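Local coordinates for protein endoglucanase (Thermotoga maritima, PDB 1VHO) that is probably a metal-dependent aminopeptidase of the M42 family, expected to bind two divalent metal ions per subunit, at residues Gly8-Pro20 and Ile152-Val166. Sequence-based numbering, arbitrary orientation.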
ATOM      1  N   GLY A   8      -6.838 -10.978  -8.733  1.00 18.43           N
ATOM      2  CA  GLY A   8      -7.992 -10.188  -8.247  1.00 20.50           C
ATOM      3  C   GLY A   8      -8.352 -10.581  -6.841  1.00 19.63           C
ATOM      4  O   GLY A   8      -8.601  -9.711  -5.952  1.00 20.63           O
ATOM      5  N   LYS A   9      -8.406 -11.877  -6.569  1.00 19.22           N
ATOM      6  CA  LYS A   9      -8.731 -12.347  -5.213  1.00 20.66           C
ATOM      7  C   LYS A   9      -7.666 -11.945  -4.191  1.00 19.62           C
ATOM      8  O   LYS A   9      -8.022 -11.624  -3.058  1.00 18.21           O
ATOM      9  CB  LYS A   9      -8.936 -13.857  -5.161  1.00 22.75           C
ATOM     10  CG  LYS A   9      -9.306 -14.388  -3.777  1.00 31.98           C
ATOM     11  CD  LYS A   9     -10.582 -13.726  -3.244  1.00 38.10           C
ATOM     12  CE  LYS A   9     -11.421 -14.744  -2.450  1.00 38.19           C
ATOM     13  NZ  LYS A   9     -11.201 -14.551  -0.973  1.00 39.32           N
ATOM     14  N   LEU A  10      -6.385 -12.007  -4.546  1.00 17.40           N
ATOM     15  CA  LEU A  10      -5.301 -11.619  -3.648  1.00 16.27           C
ATOM     16  C   LEU A  10      -5.458 -10.132  -3.277  1.00 15.87           C
ATOM     17  O   LEU A  10      -5.234  -9.742  -2.132  1.00 15.19           O
ATOM     18  CB  LEU A  10      -3.930 -11.808  -4.319  1.00 14.00           C
ATOM     19  CG  LEU A  10      -2.697 -11.198  -3.632  1.00 17.81           C
ATOM     20  CD1 LEU A  10      -2.402 -11.841  -2.301  1.00 16.65           C
ATOM     21  CD2 LEU A  10      -1.481 -11.381  -4.575  1.00 16.10           C
ATOM     22  N   LEU A  11      -5.736  -9.309  -4.294  1.00 14.65           N
ATOM     23  CA  LEU A  11      -5.947  -7.875  -4.064  1.00 12.94           C
ATOM     24  C   LEU A  11      -7.164  -7.654  -3.168  1.00 13.10           C
ATOM     25  O   LEU A  11      -7.039  -6.771  -2.288  1.00 13.62           O
ATOM     26  CB  LEU A  11      -6.111  -7.163  -5.410  1.00 15.18           C
ATOM     27  CG  LEU A  11      -4.809  -7.104  -6.247  1.00 14.05           C
ATOM     28  CD1 LEU A  11      -5.144  -6.595  -7.661  1.00 17.61           C
ATOM     29  CD2 LEU A  11      -3.785  -6.182  -5.581  1.00 13.96           C
HETATM   30  N   MSE A  12      -8.272  -8.322  -3.375  1.00 13.06           N
HETATM   31  CA  MSE A  12      -9.427  -8.122  -2.468  1.00 14.78           C
HETATM   32  C   MSE A  12      -9.113  -8.518  -1.042  1.00 15.46           C
HETATM   33  O   MSE A  12      -9.417  -7.779  -0.058  1.00 14.78           O
HETATM   34  CB  MSE A  12     -10.626  -8.929  -3.024  1.00 14.52           C
HETATM   35  CG  MSE A  12     -11.228  -8.235  -4.247  1.00 22.50           C
HETATM   36 SE   MSE A  12     -12.866  -9.137  -4.711  1.00 43.31          SE
HETATM   37  CE  MSE A  12     -12.145 -10.742  -5.397  1.00 29.18           C
ATOM     38  N   GLU A  13      -8.351  -9.612  -0.860  1.00 15.65           N
ATOM     39  CA  GLU A  13      -8.026 -10.054   0.495  1.00 14.78           C
ATOM     40  C   GLU A  13      -7.081  -9.037   1.159  1.00 15.04           C
ATOM     41  O   GLU A  13      -7.292  -8.748   2.339  1.00 12.71           O
ATOM     42  CB  GLU A  13      -7.402 -11.460   0.544  1.00 15.75           C
ATOM     43  CG  GLU A  13      -8.398 -12.521   0.089  1.00 18.74           C
ATOM     44  CD  GLU A  13      -7.923 -13.957   0.336  1.00 24.98           C
ATOM     45  OE1 GLU A  13      -6.771 -14.259   0.656  1.00 24.57           O
ATOM     46  OE2 GLU A  13      -8.776 -14.843   0.181  1.00 27.50           O
ATOM     47  N   LEU A  14      -6.141  -8.484   0.394  1.00 12.76           N
ATOM     48  CA  LEU A  14      -5.179  -7.512   0.974  1.00 13.44           C
ATOM     49  C   LEU A  14      -5.911  -6.226   1.342  1.00 13.35           C
ATOM     50  O   LEU A  14      -5.682  -5.662   2.394  1.00 12.80           O
ATOM     51  CB  LEU A  14      -4.038  -7.217  -0.002  1.00 12.02           C
ATOM     52  CG  LEU A  14      -2.958  -8.334  -0.131  1.00 13.32           C
ATOM     53  CD1 LEU A  14      -2.073  -8.061  -1.355  1.00 13.06           C
ATOM     54  CD2 LEU A  14      -2.142  -8.352   1.150  1.00 12.72           C
ATOM     55  N   SER A  15      -6.834  -5.827   0.468  1.00 14.15           N
ATOM     56  CA  SER A  15      -7.628  -4.611   0.734  1.00 14.43           C
ATOM     57  C   SER A  15      -8.501  -4.765   1.981  1.00 15.68           C
ATOM     58  O   SER A  15      -8.589  -3.819   2.796  1.00 13.59           O
ATOM     59  CB  SER A  15      -8.502  -4.392  -0.510  1.00 12.19           C
ATOM     60  OG  SER A  15      -9.444  -3.357  -0.224  1.00 14.12           O
ATOM     61  N   ASN A  16      -9.115  -5.931   2.165  1.00 14.69           N
ATOM     62  CA  ASN A  16     -10.017  -6.130   3.311  1.00 16.02           C
ATOM     63  C   ASN A  16      -9.318  -6.201   4.655  1.00 16.12           C
ATOM     64  O   ASN A  16      -9.982  -5.895   5.663  1.00 14.65           O
ATOM     65  CB  ASN A  16     -10.897  -7.373   3.122  1.00 15.52           C
ATOM     66  CG  ASN A  16     -11.924  -7.177   2.018  1.00 14.93           C
ATOM     67  OD1 ASN A  16     -12.339  -6.067   1.693  1.00 14.94           O
ATOM     68  ND2 ASN A  16     -12.384  -8.287   1.431  1.00 13.90           N
ATOM     69  N   LEU A  17      -8.088  -6.705   4.744  1.00 14.43           N
ATOM     70  CA  LEU A  17      -7.354  -6.732   6.002  1.00 14.80           C
ATOM     71  C   LEU A  17      -7.200  -5.312   6.584  1.00 16.94           C
ATOM     72  O   LEU A  17      -7.091  -4.317   5.843  1.00 14.57           O
ATOM     73  CB  LEU A  17      -5.929  -7.243   5.729  1.00 15.90           C
ATOM     74  CG  LEU A  17      -5.887  -8.706   5.234  1.00 15.98           C
ATOM     75  CD1 LEU A  17      -4.484  -8.939   4.647  1.00 21.75           C
ATOM     76  CD2 LEU A  17      -6.168  -9.629   6.412  1.00 19.32           C
ATOM     77  N   ASP A  18      -7.142  -5.254   7.927  1.00 13.96           N
ATOM     78  CA  ASP A  18      -6.969  -3.970   8.587  1.00 14.13           C
ATOM     79  C   ASP A  18      -5.575  -3.812   9.168  1.00 14.82           C
ATOM     80  O   ASP A  18      -5.181  -4.547  10.097  1.00 15.45           O
ATOM     81  CB  ASP A  18      -8.033  -3.757   9.671  1.00 16.59           C
ATOM     82  CG  ASP A  18      -9.458  -3.738   9.151  1.00 17.51           C
ATOM     83  OD1 ASP A  18      -9.687  -3.454   7.955  1.00 16.86           O
ATOM     84  OD2 ASP A  18     -10.417  -4.037   9.929  1.00 16.83           O
ATOM     85  N   GLY A  19      -4.853  -2.800   8.664  1.00 11.90           N
ATOM     86  CA  GLY A  19      -3.506  -2.514   9.201  1.00 14.41           C
ATOM     87  C   GLY A  19      -3.254  -1.014   9.194  1.00 15.41           C
ATOM     88  O   GLY A  19      -2.508  -0.471   8.361  1.00 15.16           O
ATOM     89  N   PRO A  20      -4.004  -0.251   9.984  1.00 14.69           N
ATOM     90  CA  PRO A  20      -3.857   1.191  10.051  1.00 14.17           C
ATOM     91  C   PRO A  20      -2.441   1.507  10.579  1.00 15.62           C
ATOM     92  O   PRO A  20      -1.863   0.640  11.223  1.00 14.90           O
ATOM     93  CB  PRO A  20      -4.915   1.637  11.070  1.00 15.23           C
ATOM     94  CG  PRO A  20      -5.111   0.413  11.924  1.00 15.19           C
ATOM     95  CD  PRO A  20      -5.000  -0.755  10.982  1.00 13.32           C
ATOM     96  N   ILE A 152      -9.337   2.198  17.964  1.00 16.61           N
ATOM     97  CA  ILE A 152      -8.875   2.554  16.608  1.00 14.83           C
ATOM     98  C   ILE A 152      -9.947   2.194  15.569  1.00 16.26           C
ATOM     99  O   ILE A 152     -10.510   1.123  15.619  1.00 16.38           O
ATOM    100  CB  ILE A 152      -7.602   1.770  16.302  1.00 15.52           C
ATOM    101  CG1 ILE A 152      -6.421   2.209  17.238  1.00 16.43           C
ATOM    102  CG2 ILE A 152      -7.167   1.914  14.831  1.00 14.69           C
ATOM    103  CD1 ILE A 152      -6.041   3.659  17.054  1.00 16.27           C
ATOM    104  N   ALA A 153     -10.148   3.089  14.616  1.00 17.71           N
ATOM    105  CA  ALA A 153     -11.131   2.856  13.556  1.00 16.22           C
ATOM    106  C   ALA A 153     -10.444   2.845  12.196  1.00 16.57           C
ATOM    107  O   ALA A 153      -9.409   3.475  12.037  1.00 16.20           O
ATOM    108  CB  ALA A 153     -12.120   4.049  13.539  1.00 16.59           C
ATOM    109  N   VAL A 154     -10.980   2.051  11.257  1.00 14.01           N
ATOM    110  CA  VAL A 154     -10.464   2.081   9.897  1.00 14.53           C
ATOM    111  C   VAL A 154     -11.715   2.215   9.000  1.00 15.92           C
ATOM    112  O   VAL A 154     -12.838   2.083   9.491  1.00 14.31           O
ATOM    113  CB  VAL A 154      -9.688   0.812   9.515  1.00 16.38           C
ATOM    114  CG1 VAL A 154      -8.385   0.705  10.362  1.00 17.18           C
ATOM    115  CG2 VAL A 154     -10.570  -0.407   9.779  1.00 15.40           C
ATOM    116  N   ILE A 155     -11.515   2.412   7.715  1.00 15.07           N
ATOM    117  CA  ILE A 155     -12.645   2.482   6.779  1.00 14.97           C
ATOM    118  C   ILE A 155     -13.298   1.113   6.683  1.00 14.96           C
ATOM    119  O   ILE A 155     -12.657   0.059   6.625  1.00 14.11           O
ATOM    120  CB  ILE A 155     -12.080   2.879   5.383  1.00 15.15           C
ATOM    121  CG1 ILE A 155     -11.661   4.342   5.422  1.00 18.19           C
ATOM    122  CG2 ILE A 155     -13.118   2.641   4.285  1.00 15.92           C
ATOM    123  CD1 ILE A 155     -12.783   5.285   5.673  1.00 25.07           C
ATOM    124  N   ASP A 156     -14.642   1.090   6.728  1.00 13.26           N
ATOM    125  CA  ASP A 156     -15.363  -0.179   6.669  1.00 16.00           C
ATOM    126  C   ASP A 156     -15.808  -0.400   5.206  1.00 16.30           C
ATOM    127  O   ASP A 156     -16.802   0.166   4.811  1.00 14.89           O
ATOM    128  CB  ASP A 156     -16.567  -0.148   7.594  1.00 14.76           C
ATOM    129  CG  ASP A 156     -17.366  -1.422   7.682  1.00 19.52           C
ATOM    130  OD1 ASP A 156     -16.935  -2.509   7.213  1.00 18.88           O
ATOM    131  OD2 ASP A 156     -18.501  -1.391   8.209  1.00 19.11           O
ATOM    132  N   GLN A 157     -14.994  -1.102   4.453  1.00 14.62           N
ATOM    133  CA  GLN A 157     -15.280  -1.355   3.033  1.00 15.65           C
ATOM    134  C   GLN A 157     -14.925  -2.798   2.675  1.00 13.43           C
ATOM    135  O   GLN A 157     -13.801  -3.243   2.982  1.00 14.54           O
ATOM    136  CB  GLN A 157     -14.370  -0.474   2.155  1.00 15.80           C
ATOM    137  CG  GLN A 157     -14.606  -0.617   0.628  1.00 15.18           C
ATOM    138  CD  GLN A 157     -15.929  -0.025   0.213  1.00 19.48           C
ATOM    139  OE1 GLN A 157     -16.412   0.980   0.738  1.00 20.78           O
ATOM    140  NE2 GLN A 157     -16.618  -0.581  -0.815  1.00 17.82           N
ATOM    141  N   THR A 158     -15.850  -3.429   1.974  1.00 14.62           N
ATOM    142  CA  THR A 158     -15.606  -4.823   1.521  1.00 16.87           C
ATOM    143  C   THR A 158     -15.208  -4.720   0.043  1.00 15.64           C
ATOM    144  O   THR A 158     -15.950  -4.112  -0.732  1.00 16.20           O
ATOM    145  CB  THR A 158     -16.890  -5.619   1.703  1.00 16.29           C
ATOM    146  OG1 THR A 158     -17.089  -5.761   3.152  1.00 14.97           O
ATOM    147  CG2 THR A 158     -16.796  -7.040   1.133  1.00 17.57           C
ATOM    148  N   ALA A 159     -14.049  -5.256  -0.319  1.00 14.56           N
ATOM    149  CA  ALA A 159     -13.610  -5.128  -1.697  1.00 14.92           C
ATOM    150  C   ALA A 159     -14.509  -5.900  -2.678  1.00 15.35           C
ATOM    151  O   ALA A 159     -15.085  -6.933  -2.292  1.00 15.46           O
ATOM    152  CB  ALA A 159     -12.170  -5.640  -1.827  1.00 15.27           C
ATOM    153  N   PHE A 160     -14.563  -5.437  -3.921  1.00 14.00           N
ATOM    154  CA  PHE A 160     -15.382  -6.136  -4.920  1.00 16.68           C
ATOM    155  C   PHE A 160     -14.706  -6.046  -6.290  1.00 19.12           C
ATOM    156  O   PHE A 160     -13.758  -5.309  -6.542  1.00 18.31           O
ATOM    157  CB  PHE A 160     -16.795  -5.565  -5.025  1.00 16.49           C
ATOM    158  CG  PHE A 160     -16.978  -4.130  -5.425  1.00 18.33           C
ATOM    159  CD1 PHE A 160     -17.053  -3.762  -6.763  1.00 22.13           C
ATOM    160  CD2 PHE A 160     -17.051  -3.124  -4.494  1.00 17.48           C
ATOM    161  CE1 PHE A 160     -17.208  -2.428  -7.131  1.00 18.15           C
ATOM    162  CE2 PHE A 160     -17.219  -1.792  -4.829  1.00 20.28           C
ATOM    163  CZ  PHE A 160     -17.288  -1.450  -6.183  1.00 21.21           C
ATOM    164  N   GLU A 161     -15.200  -6.902  -7.185  1.00 20.48           N
ATOM    165  CA  GLU A 161     -14.717  -6.890  -8.556  1.00 26.40           C
ATOM    166  C   GLU A 161     -15.859  -6.375  -9.436  1.00 28.79           C
ATOM    167  O   GLU A 161     -17.056  -6.609  -9.162  1.00 28.86           O
ATOM    168  CB  GLU A 161     -14.366  -8.321  -8.994  1.00 31.27           C
ATOM    169  CG  GLU A 161     -13.087  -8.812  -8.344  1.00 31.06           C
ATOM    170  CD  GLU A 161     -12.712 -10.236  -8.695  1.00 39.14           C
ATOM    171  OE1 GLU A 161     -13.598 -11.131  -8.535  1.00 39.71           O
ATOM    172  OE2 GLU A 161     -11.537 -10.495  -9.049  1.00 32.77           O
ATOM    173  N   THR A 162     -15.499  -5.546 -10.391  1.00 29.06           N
ATOM    174  CA  THR A 162     -16.459  -5.019 -11.340  1.00 28.61           C
ATOM    175  C   THR A 162     -15.748  -4.867 -12.695  1.00 26.98           C
ATOM    176  O   THR A 162     -14.664  -4.329 -12.709  1.00 24.22           O
ATOM    177  CB  THR A 162     -17.098  -3.704 -10.930  1.00 30.17           C
ATOM    178  OG1 THR A 162     -17.957  -3.253 -12.018  1.00 32.77           O
ATOM    179  CG2 THR A 162     -16.033  -2.619 -10.689  1.00 33.89           C
ATOM    180  N   ASN A 163     -16.270  -5.505 -13.758  1.00 27.83           N
ATOM    181  CA  ASN A 163     -15.680  -5.366 -15.088  1.00 26.90           C
ATOM    182  C   ASN A 163     -14.170  -5.551 -15.180  1.00 25.75           C
ATOM    183  O   ASN A 163     -13.489  -4.760 -15.848  1.00 27.43           O
ATOM    184  CB  ASN A 163     -16.008  -3.951 -15.585  1.00 32.84           C
ATOM    185  CG  ASN A 163     -17.460  -3.786 -15.974  1.00 41.59           C
ATOM    186  OD1 ASN A 163     -17.962  -2.656 -15.982  1.00 46.30           O
ATOM    187  ND2 ASN A 163     -18.140  -4.868 -16.324  1.00 42.98           N
ATOM    188  N   GLY A 164     -13.619  -6.566 -14.577  1.00 23.26           N
ATOM    189  CA  GLY A 164     -12.202  -6.853 -14.573  1.00 26.04           C
ATOM    190  C   GLY A 164     -11.405  -5.969 -13.590  1.00 25.48           C
ATOM    191  O   GLY A 164     -10.172  -5.974 -13.715  1.00 29.69           O
ATOM    192  N   LYS A 165     -12.028  -5.068 -12.857  1.00 20.99           N
ATOM    193  CA  LYS A 165     -11.286  -4.201 -11.922  1.00 17.93           C
ATOM    194  C   LYS A 165     -11.554  -4.663 -10.480  1.00 17.41           C
ATOM    195  O   LYS A 165     -12.510  -5.411 -10.258  1.00 16.93           O
ATOM    196  CB  LYS A 165     -11.771  -2.765 -12.024  1.00 17.32           C
ATOM    197  CG  LYS A 165     -11.761  -2.151 -13.429  1.00 21.16           C
ATOM    198  CD  LYS A 165     -10.333  -2.107 -13.967  1.00 20.86           C
ATOM    199  CE  LYS A 165     -10.291  -1.232 -15.233  1.00 28.67           C
ATOM    200  NZ  LYS A 165     -10.599  -2.095 -16.439  1.00 29.70           N
ATOM    201  N   VAL A 166     -10.715  -4.249  -9.559  1.00 16.75           N
ATOM    202  CA  VAL A 166     -10.872  -4.543  -8.137  1.00 16.51           C
ATOM    203  C   VAL A 166     -11.100  -3.159  -7.473  1.00 16.51           C
ATOM    204  O   VAL A 166     -10.379  -2.252  -7.822  1.00 15.04           O
ATOM    205  CB  VAL A 166      -9.662  -5.222  -7.482  1.00 15.44           C
ATOM    206  CG1 VAL A 166      -9.802  -5.267  -5.947  1.00 15.46           C
ATOM    207  CG2 VAL A 166      -9.664  -6.697  -7.973  1.00 17.04           C
TER
HETATM  208  O   HOH W   1     -12.077  -2.948   0.766  1.00 13.81           O
HETATM  209  O   HOH W   2     -14.162  -8.950  -0.661  1.00 17.65           O
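Asn16 and Met12, one turn apart on helix 8-16, both set CG anti to the carbonyl carbon (chi1 -69° and -75°), which carries the ends of their side chains to Ala159 and its neighbours. Asn16 OD1 accepts a hydrogen bond from Ala159 N at 2.8 Å, in the plane of the amide, on a lone pair and nearly straight (161°). Its ND2 donates to a water that in turn donates to Ala159 O, so the amide serves both backbone polar groups of that residue, one directly and one through water. A second water donates to Ser15 OG and to Gln157 O; Ser15 OG is also hydrogen-bonded to Lys169 O. With Asn16 replaced by alanine, the N-H of Ala159 would probably lose this acceptor, and the chain near Thr158 would be freer to shift.

Met12, a selenomethionine in this crystal, packs CG against both Ala159 CB and Val166 CG1, 3.7 Å from the latter. Bent at chi3, the side chain crosses Glu161 at about a right angle, with Met12 CE 3.4 Å from Glu161 CD. Farther along, Val154 divides its methyls: CG1 meets Pro20 CG at 3.6 Å, while CG2 rests against the carboxylate of Asp18, whose oxygens are held by Arg102, Lys169 and Tyr104.

Strand 152-155 belongs to the antiparallel six-stranded sheet, and the chain after it passes along the N-terminal helix before entering the three-stranded sheet. Apolar contacts at both ends and amide and water bonds between them imply a mixed, partly hydrated seam, consistent with a connection held along the helix by both packing and polar bonds.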